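Local coordinates for Glyoxalase/bleomycin resistance protein/dioxygenase (Vibrio splendidus, PDB 2RK9), which is of unknown specific function but belongs to the glyoxalase/bleomycin resistance protein/dioxygenase superfamily, which includes metal-dependent enzymes and drug-binding proteins, at residues B[18-21]-B[22-26]; B[93-96]-B[97-100]; B[122-125]-B[126-130]; B[85-88]-B[89-92]. The protein carries 1 engineered substitution. All blocks are in the same frame, centred on the assembly; numbering follows the deposited sequence.

Interaction 1: residues B[18-21]-B[22-26]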
# COMPACT_ATOMS: atom_id res chain seq x y z
N VAL B 18 4.17 19.35 4.83
CA VAL B 18 5.30 19.04 3.96
C VAL B 18 4.97 17.87 3.03
O VAL B 18 5.24 17.92 1.83
CB VAL B 18 6.56 18.70 4.79
CG1 VAL B 18 7.67 18.15 3.88
CG2 VAL B 18 7.05 19.94 5.53
N SER B 19 4.37 16.83 3.59
CA SER B 19 4.02 15.66 2.79
C SER B 19 2.92 15.97 1.77
O SER B 19 2.96 15.51 0.63
CB SER B 19 3.58 14.52 3.70
OG SER B 19 4.65 14.16 4.56
N GLN B 20 1.93 16.75 2.18
CA GLN B 20 0.86 17.09 1.26
C GLN B 20 1.42 17.88 0.08
O GLN B 20 1.08 17.61 -1.07
CB GLN B 20 -0.21 17.91 1.95
CG GLN B 20 -1.39 18.25 1.06
CD GLN B 20 -2.42 19.10 1.77
OE1 GLN B 20 -2.75 18.85 2.93
NE2 GLN B 20 -2.94 20.10 1.07
N SER B 21 2.28 18.85 0.37
CA SER B 21 2.86 19.69 -0.68
C SER B 21 3.70 18.85 -1.63
O SER B 21 3.73 19.12 -2.83
CB SER B 21 3.72 20.79 -0.08
OG SER B 21 2.94 21.63 0.75
N PHE B 22 4.37 17.85 -1.09
CA PHE B 22 5.20 16.99 -1.92
C PHE B 22 4.34 16.23 -2.92
O PHE B 22 4.61 16.21 -4.11
CB PHE B 22 5.96 15.97 -1.07
CG PHE B 22 6.90 15.13 -1.86
CD1 PHE B 22 8.15 15.62 -2.22
CD2 PHE B 22 6.54 13.85 -2.27
CE1 PHE B 22 9.03 14.85 -2.98
CE2 PHE B 22 7.40 13.07 -3.02
CZ PHE B 22 8.65 13.57 -3.38
N PHE B 23 3.28 15.60 -2.41
CA PHE B 23 2.39 14.84 -3.28
C PHE B 23 1.68 15.72 -4.30
O PHE B 23 1.57 15.35 -5.46
CB PHE B 23 1.35 14.09 -2.44
CG PHE B 23 1.85 12.79 -1.91
CD1 PHE B 23 2.77 12.75 -0.87
CD2 PHE B 23 1.44 11.59 -2.49
CE1 PHE B 23 3.28 11.54 -0.42
CE2 PHE B 23 1.94 10.38 -2.05
CZ PHE B 23 2.87 10.35 -1.01
N VAL B 24 1.21 16.89 -3.87
CA VAL B 24 0.52 17.79 -4.79
C VAL B 24 1.48 18.49 -5.75
O VAL B 24 1.34 18.38 -6.96
CB VAL B 24 -0.30 18.87 -4.02
CG1 VAL B 24 -0.87 19.89 -4.99
CG2 VAL B 24 -1.43 18.22 -3.25
N ASP B 25 2.46 19.21 -5.21
CA ASP B 25 3.39 19.95 -6.05
C ASP B 25 4.36 19.10 -6.88
O ASP B 25 4.46 19.26 -8.09
CB ASP B 25 4.19 20.95 -5.20
CG ASP B 25 3.29 21.91 -4.42
OD1 ASP B 25 2.17 22.21 -4.89
OD2 ASP B 25 3.73 22.38 -3.34
N VAL B 26 5.07 18.19 -6.22
CA VAL B 26 6.04 17.35 -6.92
C VAL B 26 5.43 16.21 -7.74
O VAL B 26 5.84 15.98 -8.88
CB VAL B 26 7.05 16.73 -5.92
CG1 VAL B 26 8.06 15.87 -6.67
CG2 VAL B 26 7.78 17.85 -5.16
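Phe23 turns the edge of its ring to the carbonyl of Ser19 one turn earlier, with CD1 3.1 Å from Ser19 O and that oxygen lying in the ring plane. The ring reaches this place because CG stands beside the backbone N and opposite the carbonyl carbon (chi1 -83°), which folds it back along the helix toward residue 19. The same Ser19 O accepts the nearly straight backbone bond from Phe23 N at 3.1 Å (171°), so one carbonyl meets both the amide and the ring edge of a single residue. Val24 brings only a methyl to the turn before it: CG2 lies 3.4 Å from Gln20 O and, more loosely, 4.3 Å from Gln20 CG, while the extended Gln20 chain runs over Val31 and Val41 of strands 30-35 and 40-45. On the polar flank Asp25 folds back beside Ser21. Its OD2 lies 3.6 Å from Ser21 CB, and Asp25 N donates to Ser21 O at 2.7 Å; the hydroxyl of Ser21 itself is bonded to Asn17 O. Phe22 swings away from this flank, and Val26 CB lies 4.0 Å above one face of the Phe22 ring, toward its rim. Phe23 and Val24 rest on Leu43 of strand 40-45, and Phe23 also meets the ring of Phe29 edge-to-face. Phe22 and Val18 instead touch Pro125 of the second subunit. A helix between strand 7-12 and strands 30-35, 40-45 and 48-53, packed on its own sheet and on the partner subunit, fits the beta-alpha-beta-beta-beta module of the glyoxalase/bleomycin resistance fold.

Interaction 2: residues B[93-96]-B[97-100]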
# COMPACT_ATOMS: atom_id res chain seq x y z
N GLU B 93 -9.93 -17.50 14.57
CA GLU B 93 -9.78 -18.92 14.86
C GLU B 93 -8.35 -19.43 14.77
O GLU B 93 -7.84 -20.05 15.70
CB GLU B 93 -10.66 -19.75 13.92
CG GLU B 93 -12.07 -19.93 14.43
CD GLU B 93 -12.93 -20.81 13.54
OE1 GLU B 93 -12.43 -21.85 13.05
OE2 GLU B 93 -14.11 -20.46 13.36
N SER B 94 -7.69 -19.15 13.65
CA SER B 94 -6.33 -19.64 13.45
C SER B 94 -5.18 -18.69 13.77
O SER B 94 -4.02 -19.11 13.75
CB SER B 94 -6.18 -20.12 12.00
OG SER B 94 -6.66 -19.14 11.10
N ALA B 95 -5.48 -17.43 14.08
CA ALA B 95 -4.42 -16.47 14.40
C ALA B 95 -4.90 -15.28 15.21
O ALA B 95 -4.60 -14.13 14.89
CB ALA B 95 -3.75 -15.99 13.11
N ALA B 96 -5.64 -15.56 16.28
CA ALA B 96 -6.17 -14.50 17.14
C ALA B 96 -5.09 -13.55 17.66
O ALA B 96 -5.33 -12.35 17.81
CB ALA B 96 -6.93 -15.12 18.31
N ASP B 97 -3.89 -14.05 17.93
CA ASP B 97 -2.84 -13.17 18.43
C ASP B 97 -2.37 -12.16 17.39
O ASP B 97 -1.61 -11.24 17.71
CB ASP B 97 -1.66 -14.00 18.94
CG ASP B 97 -2.01 -14.81 20.17
OD1 ASP B 97 -2.97 -14.44 20.87
OD2 ASP B 97 -1.32 -15.81 20.46
N SER B 98 -2.84 -12.31 16.15
CA SER B 98 -2.47 -11.40 15.07
C SER B 98 -3.47 -10.25 14.94
O SER B 98 -3.24 -9.31 14.18
CB SER B 98 -2.38 -12.14 13.74
OG SER B 98 -1.21 -12.94 13.67
N ILE B 99 -4.58 -10.34 15.66
CA ILE B 99 -5.58 -9.29 15.60
C ILE B 99 -5.11 -8.06 16.35
O ILE B 99 -4.76 -8.13 17.53
CB ILE B 99 -6.93 -9.79 16.16
CG1 ILE B 99 -7.42 -10.96 15.31
CG2 ILE B 99 -7.95 -8.67 16.14
CD1 ILE B 99 -8.70 -11.61 15.80
N TYR B 100 -5.09 -6.93 15.65
CA TYR B 100 -4.63 -5.65 16.16
C TYR B 100 -5.81 -4.80 16.62
O TYR B 100 -5.72 -4.05 17.59
CB TYR B 100 -3.86 -4.95 15.05
CG TYR B 100 -3.30 -3.59 15.39
CD1 TYR B 100 -2.03 -3.45 15.95
CD2 TYR B 100 -4.03 -2.44 15.10
CE1 TYR B 100 -1.50 -2.18 16.20
CE2 TYR B 100 -3.51 -1.17 15.35
CZ TYR B 100 -2.24 -1.05 15.90
OH TYR B 100 -1.73 0.21 16.12
O HOH W 1 -4.95 -9.58 19.59
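Ala95 and Ala96 each offer a carbonyl to an amide three residues on, Ser98 and Ile99 respectively. The pair of bonds makes a short 3-10 turn, the link by which the chain leaves helix 84-94 and enters strand 99-108 of a beta-alpha-beta-beta-beta module. At Ala95 the backbone breaks from the helix with an extended phi of -158°, and this sets up the turn that follows. Ala95 O receives Ser98 N at 2.8 Å. The donor comes from above the carbonyl plane, consistent with the tight 3-10 coil. The methyl of the same alanine lies alongside the serine side chain, its CB 4.0 Å from Ser98 OG, while Ser98 CB sits 3.2 Å from Ala95 O. Ala95 also packs against Val26 of the second subunit. One step further, Ala96 O takes the amide of Ile99 at 3.0 Å, again from well out of the carbonyl plane. Ile99 folds its side chain back beside this oxygen: CG1 stands beside its own backbone N (chi1 -62°) and comes to 3.5 Å from Ala96 O. Strand 99-108 starts here, with Ile99 also packing on helix 84-94. A water bridges two carbonyls of the turn, donating a short bond of 2.5 Å to Ile99 O and a weak one of 3.3 Å to Ala96 O.

Interaction 3: residues B[122-125]-B[126-130]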
# COMPACT_ATOMS: atom_id res chain seq x y z
N VAL B 122 -5.23 -6.40 11.29
CA VAL B 122 -4.39 -7.54 11.58
C VAL B 122 -2.95 -7.23 11.23
O VAL B 122 -2.68 -6.44 10.33
CB VAL B 122 -4.83 -8.80 10.79
CG1 VAL B 122 -4.60 -8.60 9.31
CG2 VAL B 122 -4.08 -10.02 11.28
N GLN B 123 -2.03 -7.83 11.96
CA GLN B 123 -0.62 -7.64 11.69
C GLN B 123 -0.09 -8.95 11.14
O GLN B 123 -0.32 -10.00 11.73
CB GLN B 123 0.13 -7.29 12.98
CG GLN B 123 1.63 -7.18 12.76
CD GLN B 123 2.37 -6.82 14.02
OE1 GLN B 123 2.27 -7.52 15.02
NE2 GLN B 123 3.13 -5.73 13.97
N THR B 124 0.59 -8.88 10.01
CA THR B 124 1.16 -10.07 9.39
C THR B 124 2.43 -10.42 10.16
O THR B 124 2.94 -9.61 10.94
CB THR B 124 1.49 -9.82 7.92
OG1 THR B 124 2.65 -8.98 7.82
CG2 THR B 124 0.31 -9.13 7.23
N PRO B 125 2.98 -11.62 9.93
CA PRO B 125 4.21 -12.03 10.63
C PRO B 125 5.37 -11.05 10.53
O PRO B 125 6.16 -10.91 11.47
CB PRO B 125 4.54 -13.38 9.99
CG PRO B 125 3.16 -13.92 9.60
CD PRO B 125 2.50 -12.68 9.03
N ASP B 126 5.47 -10.36 9.40
CA ASP B 126 6.55 -9.40 9.19
C ASP B 126 6.34 -8.05 9.86
O ASP B 126 7.26 -7.25 9.94
CB ASP B 126 6.76 -9.20 7.69
CG ASP B 126 7.05 -10.50 6.97
OD1 ASP B 126 8.16 -11.05 7.13
OD2 ASP B 126 6.15 -10.98 6.24
N GLY B 127 5.12 -7.81 10.35
CA GLY B 127 4.83 -6.56 11.02
C GLY B 127 3.87 -5.62 10.31
O GLY B 127 3.44 -4.63 10.90
N TYR B 128 3.54 -5.91 9.05
CA TYR B 128 2.63 -5.05 8.28
C TYR B 128 1.21 -5.01 8.84
O TYR B 128 0.66 -6.03 9.24
CB TYR B 128 2.58 -5.51 6.82
CG TYR B 128 3.92 -5.50 6.14
CD1 TYR B 128 4.58 -4.30 5.87
CD2 TYR B 128 4.54 -6.69 5.76
CE1 TYR B 128 5.81 -4.28 5.25
CE2 TYR B 128 5.77 -6.68 5.13
CZ TYR B 128 6.40 -5.48 4.88
OH TYR B 128 7.62 -5.46 4.26
N LEU B 129 0.62 -3.82 8.86
CA LEU B 129 -0.73 -3.68 9.38
C LEU B 129 -1.74 -3.51 8.26
O LEU B 129 -1.60 -2.63 7.40
CB LEU B 129 -0.81 -2.48 10.31
CG LEU B 129 -0.06 -2.62 11.64
CD1 LEU B 129 -0.15 -1.31 12.39
CD2 LEU B 129 -0.67 -3.76 12.46
N PHE B 130 -2.76 -4.36 8.27
CA PHE B 130 -3.84 -4.34 7.28
C PHE B 130 -5.15 -4.01 7.98
O PHE B 130 -5.49 -4.63 9.00
CB PHE B 130 -3.98 -5.71 6.60
CG PHE B 130 -2.98 -5.96 5.50
CD1 PHE B 130 -3.39 -6.02 4.18
CD2 PHE B 130 -1.64 -6.17 5.79
CE1 PHE B 130 -2.48 -6.28 3.15
CE2 PHE B 130 -0.72 -6.42 4.79
CZ PHE B 130 -1.14 -6.48 3.46
O HOH W 2 3.89 -10.05 5.41
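Val122 and Phe130 form an antiparallel hydrogen-bonded pair, Gln123 and Leu129 the non-hydrogen-bonded pair beyond it, and a type I turn from Thr124 to Gly127 closes the hairpin. Gly127 (phi 112°) makes a G1 bulge: Gly127 N bonds Thr124 O at 2.9 Å, and Thr124 N bonds Tyr128 O at 3.0 Å. On one face Gln123 extends along the loop, and its NE2 donates to Gly127 O at 3.3 Å, with that oxygen in the amide plane; Leu129 CD2 packs 3.7 Å from Gln123 CB. On the other face Thr124 CG2 lies obliquely 3.8 Å from Phe130 CE2, and Val122 CG1 touches Phe130 CB. Thr124 OG1, held between its own N and carbonyl carbon (chi1 73°), meets a water at 2.9 Å at the edge of the Tyr128 ring. The water donates to Asp126 OD2 at 2.6 Å, an oxygen also bonded to Ser19 of the second subunit, while Tyr128 OH bonds Tyr12 O of that subunit. The turn thus joins strands 115-123 and 129-135 within the sheet, where Phe130 meets Phe77 of strand 75-80, and its tip reaches helix 16-26 of the partner.

Interaction 4: residues B[85-88]-B[89-92]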
# COMPACT_ATOMS: atom_id res chain seq x y z
N GLU B 85 -17.11 -10.72 7.50
CA GLU B 85 -17.46 -11.64 8.57
C GLU B 85 -16.73 -12.98 8.50
O GLU B 85 -16.08 -13.39 9.48
CB GLU B 85 -18.98 -11.88 8.59
CG GLU B 85 -19.78 -10.72 9.17
CD GLU B 85 -19.37 -10.40 10.58
OE1 GLU B 85 -18.99 -11.35 11.32
OE2 GLU B 85 -19.43 -9.22 10.98
N PRO B 86 -16.82 -13.70 7.37
CA PRO B 86 -16.10 -14.98 7.33
C PRO B 86 -14.58 -14.82 7.42
O PRO B 86 -13.89 -15.67 7.96
CB PRO B 86 -16.56 -15.60 6.01
CG PRO B 86 -16.96 -14.42 5.17
CD PRO B 86 -17.63 -13.51 6.16
N LEU B 87 -14.07 -13.72 6.89
CA LEU B 87 -12.64 -13.47 6.96
C LEU B 87 -12.23 -13.32 8.43
O LEU B 87 -11.30 -13.99 8.89
CB LEU B 87 -12.28 -12.19 6.20
CG LEU B 87 -10.86 -11.64 6.34
CD1 LEU B 87 -9.83 -12.69 5.96
CD2 LEU B 87 -10.72 -10.41 5.45
N TYR B 88 -12.93 -12.46 9.16
CA TYR B 88 -12.60 -12.23 10.56
C TYR B 88 -12.71 -13.48 11.41
O TYR B 88 -11.87 -13.71 12.28
CB TYR B 88 -13.51 -11.15 11.16
CG TYR B 88 -13.15 -10.78 12.58
CD1 TYR B 88 -11.95 -10.13 12.86
CD2 TYR B 88 -14.00 -11.07 13.65
CE1 TYR B 88 -11.61 -9.78 14.17
CE2 TYR B 88 -13.67 -10.72 14.96
CZ TYR B 88 -12.47 -10.07 15.21
OH TYR B 88 -12.11 -9.71 16.49
N GLN B 89 -13.73 -14.30 11.18
CA GLN B 89 -13.87 -15.50 11.99
C GLN B 89 -12.71 -16.47 11.77
O GLN B 89 -12.27 -17.12 12.72
CB GLN B 89 -15.23 -16.17 11.76
CG GLN B 89 -15.54 -16.53 10.34
CD GLN B 89 -16.85 -17.29 10.22
OE1 GLN B 89 -17.94 -16.73 10.40
NE2 GLN B 89 -16.75 -18.59 9.94
N ARG B 90 -12.17 -16.53 10.56
CA ARG B 90 -11.05 -17.43 10.29
C ARG B 90 -9.78 -16.91 10.96
O ARG B 90 -9.00 -17.68 11.52
CB ARG B 90 -10.81 -17.59 8.79
CG ARG B 90 -9.76 -18.66 8.48
CD ARG B 90 -9.61 -18.96 6.98
NE ARG B 90 -9.33 -17.76 6.21
CZ ARG B 90 -10.26 -17.05 5.56
NH1 ARG B 90 -11.53 -17.43 5.60
NH2 ARG B 90 -9.91 -15.97 4.88
N VAL B 91 -9.58 -15.59 10.92
CA VAL B 91 -8.40 -14.98 11.54
C VAL B 91 -8.46 -15.18 13.05
O VAL B 91 -7.45 -15.52 13.68
CB VAL B 91 -8.34 -13.47 11.23
CG1 VAL B 91 -7.19 -12.83 12.00
CG2 VAL B 91 -8.16 -13.25 9.75
N ASN B 92 -9.64 -14.98 13.61
CA ASN B 92 -9.87 -15.12 15.04
C ASN B 92 -9.65 -16.57 15.48
O ASN B 92 -9.23 -16.83 16.61
CB ASN B 92 -11.30 -14.70 15.36
CG ASN B 92 -11.45 -14.09 16.73
OD1 ASN B 92 -12.56 -13.77 17.14
ND2 ASN B 92 -10.34 -13.91 17.45
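Leu87, Tyr88, Val91 and Asn92 meet one turn apart within helix 84-94, which lies against strands 99-108 and 115-123 of the second module of the fold. The backbone bonds run from residue to fourth residue, as in Gln89 N to Glu85 O (3.0 Å) and Asn92 N to Tyr88 O (2.9 Å). Toward the sheet, Leu87 and Val91 lie side by side and point the same way, CD1 of the leucine 4.2 Å from CG2 of the valine, and both rest on Phe120. Tyr88 and Asn92 form a second i to i+4 pair: Asn92 OD1 approaches Tyr88 CE2 at 3.9 Å, the ring and amide planes 37° apart, and the ring also meets Phe120 edge-to-face. On the outer flank Gln89 puts CG between its own N and carbonyl carbon (chi1 56°), which sets Gln89 CG close against the preceding turn, 3.0 Å from Pro86 O. Arg90 bends at chi3 so that NH2 comes to 3.5 Å from Leu87 CD1, a van der Waals contact of guanidinium and methyl. Its NE finds a polar partner in Val26 O of the second subunit, and Glu85 forms a salt bridge with Lys118. The apolar Leu87-Val91 pair and the Tyr88 ring therefore face the sheet, while the charged ends join strand and subunit; the positive guanidinium at the last turn of the partner's helix 16-26 is consistent with a favourable meeting of charge and helix dipole.

Interactions 1 and 4 are both helical turns, one on helix 16-26 and the other on helix 84-94, and they lie far apart, their centres about 38 Å distant on opposite sides of the chain's centre. Each is partly buried and packs apolar side chains both on its own sheet and on the second subunit. Interaction 2 continues the helix of interaction 4 into strand 99-108; it is a surface contact of backbone bonds and one water, joined to its neighbour where Ile99 packs on Val91. Interaction 3 is the buried one, a hairpin whose strand 115-123 runs beside strand 99-108, with Ser98 O probably bonded to Gln123 N. All four reach the second subunit.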